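Side-chain contacts in iota-carrageenase (Alteromonas sp., PDB 1H80), which hydrolyses 1,4-beta-D-linkages inside iota-carrageenan, a sulfated red algal galactan, with inversion of anomeric configuration: residues Y22-V25 with G29-G32; D37-L42 with L68-K73; A133-G138 with Y143-F148. All coordinates share one frame; numbering follows the deposited sequence.

Contact 1: residues Y22-V25 with G29-G32. With CA (calcium ion), chain D.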
# COMPACT_ATOMS: atom_id res chain seq x y z
N TYR A 22 -7.11 -29.59 -8.28
CA TYR A 22 -8.49 -29.66 -7.81
C TYR A 22 -9.31 -28.46 -8.25
O TYR A 22 -8.76 -27.41 -8.59
CB TYR A 22 -8.55 -29.72 -6.28
CG TYR A 22 -7.97 -30.96 -5.64
CD1 TYR A 22 -8.17 -32.22 -6.20
CD2 TYR A 22 -7.28 -30.88 -4.43
CE1 TYR A 22 -7.69 -33.37 -5.57
CE2 TYR A 22 -6.81 -32.01 -3.79
CZ TYR A 22 -7.01 -33.26 -4.36
OH TYR A 22 -6.55 -34.38 -3.71
N ASP A 23 -10.63 -28.62 -8.23
CA ASP A 23 -11.56 -27.56 -8.58
C ASP A 23 -12.34 -27.28 -7.30
O ASP A 23 -12.87 -28.20 -6.68
CB ASP A 23 -12.48 -28.02 -9.71
CG ASP A 23 -13.48 -26.95 -10.13
OD1 ASP A 23 -14.37 -26.61 -9.33
OD2 ASP A 23 -13.36 -26.44 -11.27
N LEU A 24 -12.41 -26.01 -6.90
CA LEU A 24 -13.09 -25.63 -5.67
C LEU A 24 -14.54 -26.09 -5.60
O LEU A 24 -15.01 -26.53 -4.55
CB LEU A 24 -13.03 -24.12 -5.49
CG LEU A 24 -13.70 -23.62 -4.21
CD1 LEU A 24 -12.98 -24.18 -2.99
CD2 LEU A 24 -13.69 -22.11 -4.19
N VAL A 25 -15.24 -25.98 -6.72
CA VAL A 25 -16.65 -26.36 -6.76
C VAL A 25 -16.86 -27.87 -6.90
O VAL A 25 -17.55 -28.49 -6.10
CB VAL A 25 -17.38 -25.65 -7.91
CG1 VAL A 25 -18.81 -26.17 -8.03
CG2 VAL A 25 -17.40 -24.15 -7.65
N GLY A 29 -17.12 -28.74 -3.14
CA GLY A 29 -18.48 -28.27 -2.93
C GLY A 29 -18.78 -26.81 -2.68
O GLY A 29 -19.82 -26.50 -2.09
N ALA A 30 -17.90 -25.91 -3.10
CA ALA A 30 -18.20 -24.49 -2.91
C ALA A 30 -19.35 -24.19 -3.87
O ALA A 30 -19.59 -24.93 -4.82
CB ALA A 30 -16.99 -23.65 -3.26
N ASN A 31 -20.07 -23.10 -3.62
CA ASN A 31 -21.19 -22.73 -4.48
C ASN A 31 -21.04 -21.28 -4.92
O ASN A 31 -21.17 -20.36 -4.10
CB ASN A 31 -22.52 -22.90 -3.73
CG ASN A 31 -23.72 -22.80 -4.65
OD1 ASN A 31 -23.74 -21.97 -5.57
ND2 ASN A 31 -24.72 -23.63 -4.41
N GLY A 32 -20.76 -21.07 -6.20
CA GLY A 32 -20.59 -19.73 -6.71
C GLY A 32 -21.85 -19.15 -7.31
O GLY A 32 -21.80 -18.16 -8.04
CA CA D . -21.33 -19.50 -1.93
O HOH W 1 -22.31 -21.29 -0.80
O HOH W 2 -21.47 -17.34 -3.07
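With chi1 at -179° in Leu-24 and 174° in Val-25, CG of the leucine and CG1 of the valine both stand opposite their own backbone N and lean on Ala-30. They belong to the first turn of helix 24-28, a short helical element at the N-terminal end of the beta-helix. The methyl of Ala-30 meets the branch point of Leu-24 with CB only 3.4 Å from CG, tighter than normal carbon contact, while both delta methyls lie a little farther off. Val-25 lies mainly against backbone, its CG1 3.5 Å from Ala-30 O.

The two ends of the helix illustrate how capping works. At the start, Asp-23 is the N-cap, and its OD1 takes a weak bond from Val-25 N at 2.8 Å as well as one from Asp-26 N. At the finish, Gly-29 has left helical geometry with a positive phi. Gly-29 N bonds Val-25 O at 3.0 Å, and Ala-30 N bonds Leu-24 O at 3.3 Å. One residue beyond Ala-30, the redirected chain gives a backbone carbonyl to a calcium ion, with Asn-31 O 2.4 Å from the metal.

Contact 2: residues D37-L42 with L68-K73. With CA (calcium ion), chain D.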
# COMPACT_ATOMS: atom_id res chain seq x y z
N ASP A 37 -21.58 -18.32 2.44
CA ASP A 37 -20.15 -18.43 2.73
C ASP A 37 -19.50 -19.67 2.11
O ASP A 37 -20.01 -20.78 2.22
CB ASP A 37 -19.95 -18.42 4.25
CG ASP A 37 -18.50 -18.51 4.67
OD1 ASP A 37 -17.64 -17.90 4.00
OD2 ASP A 37 -18.22 -19.17 5.69
N ASP A 38 -18.35 -19.46 1.47
CA ASP A 38 -17.62 -20.54 0.82
C ASP A 38 -16.26 -20.77 1.46
O ASP A 38 -15.43 -21.51 0.94
CB ASP A 38 -17.44 -20.21 -0.66
CG ASP A 38 -18.76 -19.98 -1.36
OD1 ASP A 38 -19.53 -20.96 -1.48
OD2 ASP A 38 -19.04 -18.84 -1.78
N SER A 39 -16.04 -20.13 2.60
CA SER A 39 -14.76 -20.23 3.30
C SER A 39 -14.32 -21.64 3.67
O SER A 39 -13.17 -22.00 3.46
CB SER A 39 -14.79 -19.36 4.56
OG SER A 39 -15.01 -18.00 4.24
N ASN A 40 -15.23 -22.43 4.24
CA ASN A 40 -14.87 -23.78 4.63
C ASN A 40 -14.45 -24.62 3.43
O ASN A 40 -13.49 -25.38 3.51
CB ASN A 40 -16.03 -24.46 5.37
CG ASN A 40 -15.70 -25.88 5.78
OD1 ASN A 40 -16.21 -26.84 5.19
ND2 ASN A 40 -14.83 -26.03 6.77
N ALA A 41 -15.17 -24.47 2.32
CA ALA A 41 -14.84 -25.22 1.11
C ALA A 41 -13.42 -24.89 0.68
O ALA A 41 -12.62 -25.78 0.39
CB ALA A 41 -15.83 -24.88 0.00
N LEU A 42 -13.11 -23.60 0.64
CA LEU A 42 -11.78 -23.16 0.24
C LEU A 42 -10.72 -23.63 1.23
O LEU A 42 -9.65 -24.08 0.83
CB LEU A 42 -11.73 -21.64 0.09
CG LEU A 42 -10.37 -21.05 -0.29
CD1 LEU A 42 -9.83 -21.73 -1.55
CD2 LEU A 42 -10.51 -19.56 -0.50
N LEU A 68 -13.63 -15.35 3.86
CA LEU A 68 -13.13 -14.51 4.93
C LEU A 68 -12.25 -15.33 5.87
O LEU A 68 -12.58 -16.47 6.21
CB LEU A 68 -14.28 -13.88 5.73
CG LEU A 68 -13.83 -12.61 6.48
CD1 LEU A 68 -13.58 -11.49 5.47
CD2 LEU A 68 -14.90 -12.18 7.48
N GLY A 69 -11.12 -14.75 6.25
CA GLY A 69 -10.20 -15.41 7.16
C GLY A 69 -9.61 -16.71 6.69
O GLY A 69 -9.38 -17.62 7.48
N ILE A 70 -9.35 -16.81 5.39
CA ILE A 70 -8.77 -18.02 4.82
C ILE A 70 -7.30 -18.10 5.18
O ILE A 70 -6.57 -17.12 5.07
CB ILE A 70 -8.91 -18.02 3.29
CG1 ILE A 70 -10.37 -17.83 2.89
CG2 ILE A 70 -8.36 -19.32 2.72
CD1 ILE A 70 -11.30 -18.91 3.39
N GLN A 71 -6.86 -19.28 5.62
CA GLN A 71 -5.47 -19.49 5.99
C GLN A 71 -4.75 -20.23 4.87
O GLN A 71 -4.99 -21.41 4.65
CB GLN A 71 -5.37 -20.30 7.28
CG GLN A 71 -6.13 -19.70 8.45
CD GLN A 71 -5.61 -18.33 8.84
OE1 GLN A 71 -4.47 -18.19 9.26
NE2 GLN A 71 -6.46 -17.31 8.70
N MET A 72 -3.88 -19.53 4.16
CA MET A 72 -3.14 -20.16 3.08
C MET A 72 -2.09 -21.10 3.64
O MET A 72 -1.66 -20.95 4.79
CB MET A 72 -2.51 -19.09 2.19
CG MET A 72 -3.54 -18.22 1.49
SD MET A 72 -4.66 -19.19 0.45
CE MET A 72 -5.97 -18.01 0.12
N LYS A 73 -1.68 -22.07 2.84
CA LYS A 73 -0.68 -23.04 3.27
C LYS A 73 0.34 -23.31 2.18
O LYS A 73 0.12 -22.99 1.01
CB LYS A 73 -1.36 -24.34 3.69
CG LYS A 73 -2.12 -24.22 5.00
CD LYS A 73 -2.67 -25.57 5.45
CE LYS A 73 -3.15 -25.51 6.89
NZ LYS A 73 -4.11 -24.41 7.11
CA CA D . -21.33 -19.50 -1.93
O HOH W 1 -22.31 -21.29 -0.80
O HOH W 2 -21.47 -17.34 -3.07
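Ser-39 OG is held between two partners: it donates to Asp-37 OD1 at 2.6 Å and accepts a weak, bent bond from Leu-68 N at 3.0 Å. A chi1 of -61° puts OG opposite the carbonyl carbon and beside its own N, where it faces both partners. Asp-37 OD1 is itself shared. It receives the serine hydroxyl on its syn lone pair, while Ser-39 N, 3.1 Å from the same OD1, arrives from above the carboxylate plane and completes an Asx turn at the start of helix 39-50; Thr-89 OG1 is a further partner. Replacing Ser-39 by an alanine would probably leave Leu-68 N without this acceptor and Asp-37 OD1 with one donor fewer, weakening the tie between helix start and strand.

Asp-38, the N-cap residue, makes no capping bond with its side chain. Its carboxylate binds calcium through both OD1 and OD2, each 2.4 Å from the ion, and OD2 also accepts from His-66 N; Asn-31, Asp-34, Ser-36 and two waters complete the site.

Beyond the polar end the contact turns apolar. Ile-70 CD1 lies against the first helical residue, 3.7 Å from Ser-39 CB, and the side chains of Leu-42 and Ile-70 cross at about a right angle, with Leu-42 CD2 3.8 Å from Ile-70 CG1. Ile-70 also touches Ile-46 farther along the helix and Phe-100 on strand 97-102, while Gln-43 OE1 bonds Gln-71 N, so helix 39-50 packs along strand 64-71, which pairs in parallel with strand 97-102.

Contact 3: residues A133-G138 with Y143-F148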
# COMPACT_ATOMS: atom_id res chain seq x y z
N ALA A 133 -9.08 -6.11 4.35
CA ALA A 133 -7.84 -6.17 3.57
C ALA A 133 -8.02 -7.43 2.74
O ALA A 133 -8.73 -8.35 3.15
CB ALA A 133 -6.64 -6.30 4.48
N VAL A 134 -7.42 -7.47 1.55
CA VAL A 134 -7.55 -8.65 0.71
C VAL A 134 -6.56 -9.71 1.16
O VAL A 134 -6.92 -10.87 1.37
CB VAL A 134 -7.30 -8.29 -0.77
CG1 VAL A 134 -7.44 -9.53 -1.63
CG2 VAL A 134 -8.30 -7.23 -1.21
N PHE A 135 -5.30 -9.31 1.32
CA PHE A 135 -4.25 -10.22 1.77
C PHE A 135 -3.46 -9.63 2.93
O PHE A 135 -3.14 -8.44 2.92
CB PHE A 135 -3.21 -10.50 0.67
CG PHE A 135 -3.65 -11.47 -0.37
CD1 PHE A 135 -4.30 -11.03 -1.52
CD2 PHE A 135 -3.39 -12.83 -0.23
CE1 PHE A 135 -4.68 -11.93 -2.51
CE2 PHE A 135 -3.78 -13.74 -1.21
CZ PHE A 135 -4.42 -13.29 -2.35
N LYS A 136 -3.16 -10.46 3.92
CA LYS A 136 -2.29 -10.03 5.01
C LYS A 136 -1.19 -11.08 4.94
O LYS A 136 -1.44 -12.27 5.10
CB LYS A 136 -2.98 -10.09 6.37
CG LYS A 136 -2.03 -9.64 7.48
CD LYS A 136 -2.71 -9.52 8.83
CE LYS A 136 -1.71 -9.05 9.87
NZ LYS A 136 -2.33 -8.87 11.21
N LEU A 137 0.03 -10.63 4.66
CA LEU A 137 1.16 -11.53 4.54
C LEU A 137 2.02 -11.50 5.79
O LEU A 137 2.19 -10.45 6.42
CB LEU A 137 2.02 -11.13 3.34
CG LEU A 137 1.27 -10.89 2.02
CD1 LEU A 137 2.27 -10.50 0.95
CD2 LEU A 137 0.51 -12.15 1.62
N GLY A 138 2.54 -12.67 6.16
CA GLY A 138 3.39 -12.78 7.32
C GLY A 138 4.61 -13.61 6.98
O GLY A 138 5.43 -13.23 6.13
N TYR A 143 6.64 -16.58 -3.12
CA TYR A 143 5.23 -16.44 -3.44
C TYR A 143 4.96 -15.48 -4.57
O TYR A 143 5.79 -14.66 -4.94
CB TYR A 143 4.46 -15.99 -2.20
CG TYR A 143 4.81 -14.60 -1.70
CD1 TYR A 143 5.90 -14.39 -0.84
CD2 TYR A 143 4.03 -13.51 -2.04
CE1 TYR A 143 6.18 -13.12 -0.33
CE2 TYR A 143 4.30 -12.24 -1.54
CZ TYR A 143 5.37 -12.05 -0.69
OH TYR A 143 5.59 -10.80 -0.17
N LYS A 144 3.76 -15.60 -5.13
CA LYS A 144 3.35 -14.75 -6.22
C LYS A 144 1.86 -14.49 -6.09
O LYS A 144 1.07 -15.43 -5.98
CB LYS A 144 3.66 -15.42 -7.56
CG LYS A 144 3.36 -14.56 -8.77
CD LYS A 144 3.65 -15.34 -10.05
CE LYS A 144 3.45 -14.48 -11.29
NZ LYS A 144 3.64 -15.29 -12.52
N ILE A 145 1.49 -13.22 -6.05
CA ILE A 145 0.09 -12.79 -5.96
C ILE A 145 -0.07 -11.91 -7.20
O ILE A 145 0.65 -10.93 -7.37
CB ILE A 145 -0.16 -12.02 -4.67
CG1 ILE A 145 0.01 -12.97 -3.48
CG2 ILE A 145 -1.56 -11.41 -4.67
CD1 ILE A 145 -0.04 -12.30 -2.12
N SER A 146 -1.04 -12.25 -8.04
CA SER A 146 -1.16 -11.57 -9.32
C SER A 146 -2.51 -11.51 -10.01
O SER A 146 -3.34 -12.39 -9.83
CB SER A 146 -0.20 -12.29 -10.28
OG SER A 146 -0.34 -11.93 -11.65
N ASN A 147 -2.70 -10.46 -10.80
CA ASN A 147 -3.86 -10.31 -11.67
C ASN A 147 -5.32 -10.27 -11.22
O ASN A 147 -6.08 -11.22 -11.47
CB ASN A 147 -3.71 -11.39 -12.73
CG ASN A 147 -4.39 -11.04 -14.02
OD1 ASN A 147 -4.63 -9.87 -14.32
ND2 ASN A 147 -4.67 -12.07 -14.83
N PHE A 148 -5.72 -9.16 -10.62
CA PHE A 148 -7.10 -8.98 -10.24
C PHE A 148 -7.36 -7.52 -9.96
O PHE A 148 -6.44 -6.71 -9.84
CB PHE A 148 -7.47 -9.87 -9.05
CG PHE A 148 -6.59 -9.70 -7.85
CD1 PHE A 148 -6.90 -8.76 -6.87
CD2 PHE A 148 -5.47 -10.50 -7.67
CE1 PHE A 148 -6.12 -8.63 -5.73
CE2 PHE A 148 -4.67 -10.38 -6.53
CZ PHE A 148 -5.00 -9.45 -5.56
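In the interior of the parallel beta-helix, Phe-135 and Leu-137 of strand 132-141 meet Ile-145 and its neighbours on strand 143-151, a strand from a different face of the coil. The axes of the short segments come no closer than 11.3 Å, and their N-to-C directions lie at 160°, close to antiparallel. No hydrogen bond joins the two segments; side chains alone bridge them.

Ile-145 is at the centre. It comes at Phe-135 from the opposite direction and lays both of its terminal methyls over one face of that ring. CD1 makes a CH-pi contact over the face, 4.1 Å from the Phe-135 ring centroid and offset toward the rim; CG2 lies over the same ring, 3.8 Å from Phe-135 CE1. CG2 also sits at the edge of the Phe-148 ring, in its plane. Phe-148 CZ in turn meets the edge of Phe-135, 3.9 Å from CE1. On the other flank, Leu-137 CD2 and Ile-145 CD1 approach tip to tip at 3.8 Å, and Leu-137 CD1 rests 3.7 Å from Tyr-143 CE2.

Two breaks in the strand alternation accompany this packing. At the corner, Val-134 and Phe-135 both point inward. Asn-147 has a positive phi (59°), consistent with a break in which neither Ser-146 nor Asn-147 takes part before Phe-148 returns to the core. Phe-148 then takes chi1 of 55°, which sets CG between the backbone N and the carbonyl carbon.

Phe-100 and Phe-113 add further rings around Phe-135. The phenol oxygen of Tyr-143 is satisfied by Ser-174 OG, so within the contact itself cohesion rests on dispersion and shape: buried methyls and aromatic rings interlock, with no polar bond to direct them.

Along the chain from the N terminus the three contacts close in series, and none nests in or crosses another. Contact 1 closes the short helix 24-28, with three residues between its segments. Contact 2 spans 25 residues, bringing strand 64-71 back against the start of helix 39-50. Contact 3 joins two successive strands across the coil interior with four residues between. Contacts 1 and 2 touch directly: both supply the same calcium ion, Asn-31 N probably bonds Asp-38 OD1, and Leu-24 packs on Leu-42. Contact 3 lies deeper in the beta-helix, its nearest atoms about 5 Å from contact 2, so the set leads from the N-terminal end into the core.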